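Local coordinates for chromosomal replication initiator protein DnaA (Helicobacter pylori, PDB 2WP0) that probably initiates and regulates chromosomal replication by binding the replication origin in its ATP form, and is represented here by its domain I, which serves oligomerization and regulator binding, at residues S31-N36 against A45-P50; L65-L70 against V83-E88. All blocks are in the same frame, centred on the assembly; numbering follows the deposited sequence.

Both contacts lie in the small domain I and share one three-stranded mixed sheet, in which strand 44-49 runs between strands 34-35 and 84-89. Interaction 1 comes first along the chain and is the hairpin of 34-35 with 44-49; helix 52-71 follows directly, and interaction 2 sets its last turns against strand 84-89. Their centres are about 11 Å apart and they touch: A45 N lies 2.7 Å from D84 O, a probable hydrogen bond joining the two strands. L33 also packs on I87. Hairpin, crossover helix and third strand thus form one compact unit within the part of DnaA concerned with oligomerization and regulator binding.

Interaction 1: residues S31-N36 against A45-P50; sequences SQLKYN and AFFYAP
Y35 and F47 face each other as an antiparallel non-hydrogen-bonded pair, and their rings meet obliquely, centroids 5.6 Å apart. From its CB the Y35 side chain swings CG away from the backbone N (chi1 -167°), which carries the ring alongside the partner strand: CD1 reaches CE2 of F47 at 3.5 Å and also lies near the carbonyl O of F46, CE1 comes up to the methyl of A45 at 4.0 Å, and the hydroxyl comes near S40 OG. Next to this pair, K34 and Y48 form the hydrogen-bonded pair. K34 N donates to Y48 O at 2.8 Å, and Y48 N returns a bond to K34 O. On the side of the sheet that carries these two residues, CG of K34 rests against CB of Y48. Farther along the same side, OD1 of N36 lies over one face of the Y48 ring, the amide plane turned 37° from the ring's, while N36 N makes a weak bond to F46 O. At the other end L33 brings CD1 to within 3.9 Å of F47 CB, and the P50 ring packs crosswise on Q32, whose NE2 is held by N28 O. Helix 6-16 covers Y35 and F47 through I11, so their face belongs to the domain I core. Together 34-35 and 44-49 make an antiparallel beta hairpin, the edge and middle strands of the domain I sheet.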
loop_
_atom_site.group_PDB
_atom_site.type_symbol
_atom_site.label_atom_id
_atom_site.label_comp_id
_atom_site.label_asym_id
_atom_site.label_seq_id
_atom_site.Cartn_x
_atom_site.Cartn_y
_atom_site.Cartn_z
ATOM N N SER D 31 -22.245 31.497 -10.383
ATOM C CA SER D 31 -23.340 31.754 -11.313
ATOM C C SER D 31 -24.562 30.846 -11.095
ATOM O O SER D 31 -25.705 31.243 -11.367
ATOM C CB SER D 31 -22.831 31.562 -12.728
ATOM O OG SER D 31 -22.016 30.407 -12.789
ATOM N N GLN D 32 -24.304 29.630 -10.604
ATOM C CA GLN D 32 -25.324 28.600 -10.392
ATOM C C GLN D 32 -26.117 28.767 -9.101
ATOM O O GLN D 32 -27.062 28.018 -8.831
ATOM C CB GLN D 32 -24.656 27.236 -10.348
ATOM C CG GLN D 32 -23.831 26.882 -11.573
ATOM C CD GLN D 32 -23.617 25.387 -11.677
ATOM O OE1 GLN D 32 -24.577 24.610 -11.736
ATOM N NE2 GLN D 32 -22.361 24.970 -11.686
ATOM N N LEU D 33 -25.691 29.743 -8.306
ATOM C CA LEU D 33 -26.272 30.065 -7.013
ATOM C C LEU D 33 -27.538 30.896 -7.222
ATOM O O LEU D 33 -27.604 31.718 -8.142
ATOM C CB LEU D 33 -25.245 30.891 -6.248
ATOM C CG LEU D 33 -24.984 30.628 -4.781
ATOM C CD1 LEU D 33 -25.408 29.227 -4.489
ATOM C CD2 LEU D 33 -23.505 30.831 -4.531
ATOM N N LYS D 34 -28.554 30.713 -6.395
ATOM C CA LYS D 34 -29.674 31.617 -6.551
ATOM C C LYS D 34 -30.408 31.956 -5.284
ATOM O O LYS D 34 -30.542 31.129 -4.386
ATOM C CB LYS D 34 -30.619 31.156 -7.644
ATOM C CG LYS D 34 -31.323 29.870 -7.384
ATOM C CD LYS D 34 -31.759 29.350 -8.720
ATOM C CE LYS D 34 -31.917 30.525 -9.670
ATOM N NZ LYS D 34 -31.567 30.151 -11.060
ATOM N N TYR D 35 -30.890 33.195 -5.247
ATOM C CA TYR D 35 -31.326 33.823 -4.012
ATOM C C TYR D 35 -32.701 33.381 -3.538
ATOM O O TYR D 35 -33.576 33.028 -4.338
ATOM C CB TYR D 35 -31.275 35.344 -4.145
ATOM C CG TYR D 35 -31.406 36.072 -2.825
ATOM C CD1 TYR D 35 -30.655 35.682 -1.716
ATOM C CD2 TYR D 35 -32.271 37.148 -2.687
ATOM C CE1 TYR D 35 -30.762 36.340 -0.515
ATOM C CE2 TYR D 35 -32.386 37.810 -1.492
ATOM C CZ TYR D 35 -31.631 37.406 -0.409
ATOM O OH TYR D 35 -31.757 38.074 0.788
ATOM N N ASN D 36 -32.870 33.443 -2.220
ATOM C CA ASN D 36 -34.022 32.890 -1.527
ATOM C C ASN D 36 -34.636 33.921 -0.573
ATOM O O ASN D 36 -34.367 33.883 0.626
ATOM C CB ASN D 36 -33.558 31.664 -0.740
ATOM C CG ASN D 36 -34.661 30.674 -0.483
ATOM O OD1 ASN D 36 -34.394 29.512 -0.177
ATOM N ND2 ASN D 36 -35.906 31.115 -0.596
ATOM N N ALA D 45 -28.684 35.325 4.717
ATOM C CA ALA D 45 -29.078 35.209 3.313
ATOM C C ALA D 45 -29.153 33.730 2.912
ATOM O O ALA D 45 -28.262 32.942 3.225
ATOM C CB ALA D 45 -28.110 35.967 2.406
ATOM N N PHE D 46 -30.231 33.361 2.238
ATOM C CA PHE D 46 -30.378 32.001 1.757
ATOM C C PHE D 46 -30.210 31.949 0.245
ATOM O O PHE D 46 -30.780 32.762 -0.482
ATOM C CB PHE D 46 -31.739 31.423 2.164
ATOM C CG PHE D 46 -31.782 30.916 3.572
ATOM C CD1 PHE D 46 -31.368 29.630 3.874
ATOM C CD2 PHE D 46 -32.231 31.724 4.599
ATOM C CE1 PHE D 46 -31.401 29.162 5.178
ATOM C CE2 PHE D 46 -32.268 31.260 5.904
ATOM C CZ PHE D 46 -31.852 29.979 6.194
ATOM N N PHE D 47 -29.404 31.001 -0.219
ATOM C CA PHE D 47 -29.257 30.737 -1.640
ATOM C C PHE D 47 -29.564 29.278 -1.920
ATOM O O PHE D 47 -29.420 28.412 -1.048
ATOM C CB PHE D 47 -27.841 31.052 -2.127
ATOM C CG PHE D 47 -27.351 32.379 -1.690
ATOM C CD1 PHE D 47 -26.595 32.503 -0.542
ATOM C CD2 PHE D 47 -27.679 33.516 -2.395
ATOM C CE1 PHE D 47 -26.153 33.745 -0.109
ATOM C CE2 PHE D 47 -27.247 34.760 -1.969
ATOM C CZ PHE D 47 -26.478 34.873 -0.823
ATOM N N TYR D 48 -29.986 29.022 -3.149
ATOM C CA TYR D 48 -30.149 27.673 -3.633
ATOM C C TYR D 48 -28.995 27.323 -4.563
ATOM O O TYR D 48 -28.514 28.159 -5.319
ATOM C CB TYR D 48 -31.476 27.529 -4.367
ATOM C CG TYR D 48 -32.670 27.381 -3.458
ATOM C CD1 TYR D 48 -32.716 26.377 -2.492
ATOM C CD2 TYR D 48 -33.767 28.225 -3.576
ATOM C CE1 TYR D 48 -33.821 26.221 -1.659
ATOM C CE2 TYR D 48 -34.883 28.081 -2.752
ATOM C CZ TYR D 48 -34.903 27.074 -1.793
ATOM O OH TYR D 48 -36.010 26.927 -0.981
ATOM N N ALA D 49 -28.531 26.088 -4.469
ATOM C CA ALA D 49 -27.641 25.518 -5.464
ATOM C C ALA D 49 -28.355 24.311 -6.059
ATOM O O ALA D 49 -29.103 23.614 -5.372
ATOM C CB ALA D 49 -26.321 25.118 -4.837
ATOM N N PRO D 50 -28.129 24.058 -7.343
ATOM C CA PRO D 50 -28.876 23.043 -8.087
ATOM C C PRO D 50 -28.766 21.689 -7.420
ATOM O O PRO D 50 -29.746 20.952 -7.354
ATOM C CB PRO D 50 -28.151 22.991 -9.427
ATOM C CG PRO D 50 -27.367 24.262 -9.500
ATOM C CD PRO D 50 -27.007 24.609 -8.114
#

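Interaction 2: residues L65-L70 against V83-E88; sequences LLKEIL and VDVRIE
The CA atoms of K67 and D84 are the nearest pair, 5.5 Å apart, where helix 65-70 passes strand 84-88 at an axis distance of 7.4 Å and an angle of 134° between their directions. V85 points at the helix and, with K67, carries a large share of the contact. Its CG1 lies against CD1 of L70 and 3.8 Å from CB of L66; its other methyl, CG2, set between the backbone N and carbonyl carbon of its own residue, meets CD of K67 at 3.4 Å. L70 also leans on V83, whose CG1 lies 3.8 Å from L70 CD1. K67 turns about its CB-CG bond (chi2 118°), and its aliphatic part passes V83 O and V85 before the ammonium arrives beside the D84 carboxylate. The resulting salt bridge, NZ to OD1, is long, and the position of OD1 is uncertain. OD2 of D84 has a second long charge partner in R86, with no N-H aimed at it, so K67, D84 and R86 form at most a loose, long-range charge network. In the fold, this is the return of a beta-alpha-beta unit: L70 packs on A45 of strand 44-49 as well, while R86 bonds through its backbone to A45 and F47, tying strand 84-89 to the sheet beneath helix 52-71.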
loop_
_atom_site.group_PDB
_atom_site.type_symbol
_atom_site.label_atom_id
_atom_site.label_comp_id
_atom_site.label_asym_id
_atom_site.label_seq_id
_atom_site.Cartn_x
_atom_site.Cartn_y
_atom_site.Cartn_z
ATOM N N LEU D 65 -16.138 33.895 2.268
ATOM C CA LEU D 65 -16.146 34.953 1.269
ATOM C C LEU D 65 -17.514 35.578 1.134
ATOM O O LEU D 65 -17.618 36.780 1.004
ATOM C CB LEU D 65 -15.719 34.423 -0.093
ATOM C CG LEU D 65 -14.240 34.579 -0.444
ATOM C CD1 LEU D 65 -13.766 33.547 -1.503
ATOM C CD2 LEU D 65 -13.971 36.031 -0.861
ATOM N N LEU D 66 -18.564 34.765 1.154
ATOM C CA LEU D 66 -19.920 35.291 0.998
ATOM C C LEU D 66 -20.401 36.017 2.235
ATOM O O LEU D 66 -20.953 37.114 2.136
ATOM C CB LEU D 66 -20.907 34.201 0.682
ATOM C CG LEU D 66 -20.561 33.506 -0.614
ATOM C CD1 LEU D 66 -21.700 33.390 -1.616
ATOM C CD2 LEU D 66 -19.226 33.924 -1.224
ATOM N N LYS D 67 -20.225 35.395 3.394
ATOM C CA LYS D 67 -20.520 36.085 4.625
ATOM C C LYS D 67 -19.843 37.460 4.552
ATOM O O LYS D 67 -20.496 38.506 4.622
ATOM C CB LYS D 67 -20.005 35.281 5.815
ATOM C CG LYS D 67 -21.028 34.339 6.432
ATOM C CD LYS D 67 -20.608 32.879 6.333
ATOM C CE LYS D 67 -21.195 32.052 7.495
ATOM N NZ LYS D 67 -20.700 30.628 7.581
ATOM N N GLU D 68 -18.527 37.439 4.377
ATOM C CA GLU D 68 -17.729 38.652 4.251
ATOM C C GLU D 68 -18.392 39.665 3.329
ATOM O O GLU D 68 -19.070 40.581 3.778
ATOM C CB GLU D 68 -16.350 38.283 3.708
ATOM C CG GLU D 68 -15.397 39.440 3.563
ATOM C CD GLU D 68 -13.955 38.995 3.699
ATOM O OE1 GLU D 68 -13.420 38.333 2.781
ATOM O OE2 GLU D 68 -13.349 39.292 4.747
ATOM N N ILE D 69 -18.178 39.482 2.032
ATOM C CA ILE D 69 -18.835 40.262 0.980
ATOM C C ILE D 69 -20.209 40.840 1.359
ATOM O O ILE D 69 -20.471 42.019 1.118
ATOM C CB ILE D 69 -18.995 39.415 -0.294
ATOM C CG1 ILE D 69 -17.621 39.064 -0.874
ATOM C CG2 ILE D 69 -19.889 40.135 -1.302
ATOM C CD1 ILE D 69 -17.693 38.317 -2.169
ATOM N N LEU D 70 -21.074 40.006 1.940
ATOM C CA LEU D 70 -22.416 40.428 2.338
ATOM C C LEU D 70 -22.424 41.441 3.488
ATOM O O LEU D 70 -23.069 42.495 3.386
ATOM C CB LEU D 70 -23.273 39.222 2.713
ATOM C CG LEU D 70 -23.891 38.419 1.573
ATOM C CD1 LEU D 70 -24.888 37.390 2.108
ATOM C CD2 LEU D 70 -24.564 39.360 0.591
ATOM N N VAL D 83 -24.168 39.562 8.600
ATOM C CA VAL D 83 -25.050 38.589 7.923
ATOM C C VAL D 83 -24.456 37.204 7.620
ATOM O O VAL D 83 -23.366 37.085 7.060
ATOM C CB VAL D 83 -25.652 39.181 6.622
ATOM C CG1 VAL D 83 -24.673 39.067 5.480
ATOM C CG2 VAL D 83 -26.958 38.477 6.273
ATOM N N ASP D 84 -25.200 36.171 8.011
ATOM C CA ASP D 84 -24.815 34.769 7.831
ATOM C C ASP D 84 -25.298 34.304 6.454
ATOM O O ASP D 84 -26.308 34.796 5.945
ATOM C CB ASP D 84 -25.452 33.925 8.956
ATOM C CG ASP D 84 -24.965 32.473 8.988
ATOM O OD1 ASP D 84 -23.899 32.160 8.408
ATOM O OD2 ASP D 84 -25.659 31.638 9.621
ATOM N N VAL D 85 -24.578 33.374 5.832
ATOM C CA VAL D 85 -25.040 32.812 4.570
ATOM C C VAL D 85 -25.368 31.333 4.731
ATOM O O VAL D 85 -24.637 30.586 5.398
ATOM C CB VAL D 85 -24.026 33.000 3.429
ATOM C CG1 VAL D 85 -23.759 34.474 3.187
ATOM C CG2 VAL D 85 -22.740 32.275 3.747
ATOM N N ARG D 86 -26.487 30.927 4.139
ATOM C CA ARG D 86 -26.893 29.536 4.138
ATOM C C ARG D 86 -27.311 29.176 2.733
ATOM O O ARG D 86 -28.294 29.698 2.225
ATOM C CB ARG D 86 -28.063 29.315 5.091
ATOM C CG ARG D 86 -28.534 27.858 5.164
ATOM C CD ARG D 86 -27.927 27.153 6.389
ATOM N NE ARG D 86 -28.174 27.881 7.627
ATOM C CZ ARG D 86 -27.621 27.596 8.808
ATOM N NH1 ARG D 86 -26.780 26.573 8.924
ATOM N NH2 ARG D 86 -27.903 28.342 9.886
ATOM N N ILE D 87 -26.551 28.297 2.092
ATOM C CA ILE D 87 -26.948 27.791 0.783
ATOM C C ILE D 87 -27.498 26.356 0.857
ATOM O O ILE D 87 -27.069 25.561 1.701
ATOM C CB ILE D 87 -25.821 27.911 -0.244
ATOM C CG1 ILE D 87 -25.768 26.648 -1.090
ATOM C CG2 ILE D 87 -24.493 28.164 0.434
ATOM C CD1 ILE D 87 -25.130 26.870 -2.406
ATOM N N GLU D 88 -28.459 26.046 -0.010
ATOM C CA GLU D 88 -29.159 24.770 0.040
ATOM C C GLU D 88 -29.363 24.192 -1.344
ATOM O O GLU D 88 -29.043 24.831 -2.331
ATOM C CB GLU D 88 -30.529 24.964 0.668
ATOM C CG GLU D 88 -30.535 25.138 2.168
ATOM C CD GLU D 88 -31.882 25.643 2.672
ATOM O OE1 GLU D 88 -32.326 26.712 2.201
ATOM O OE2 GLU D 88 -32.506 24.976 3.527
#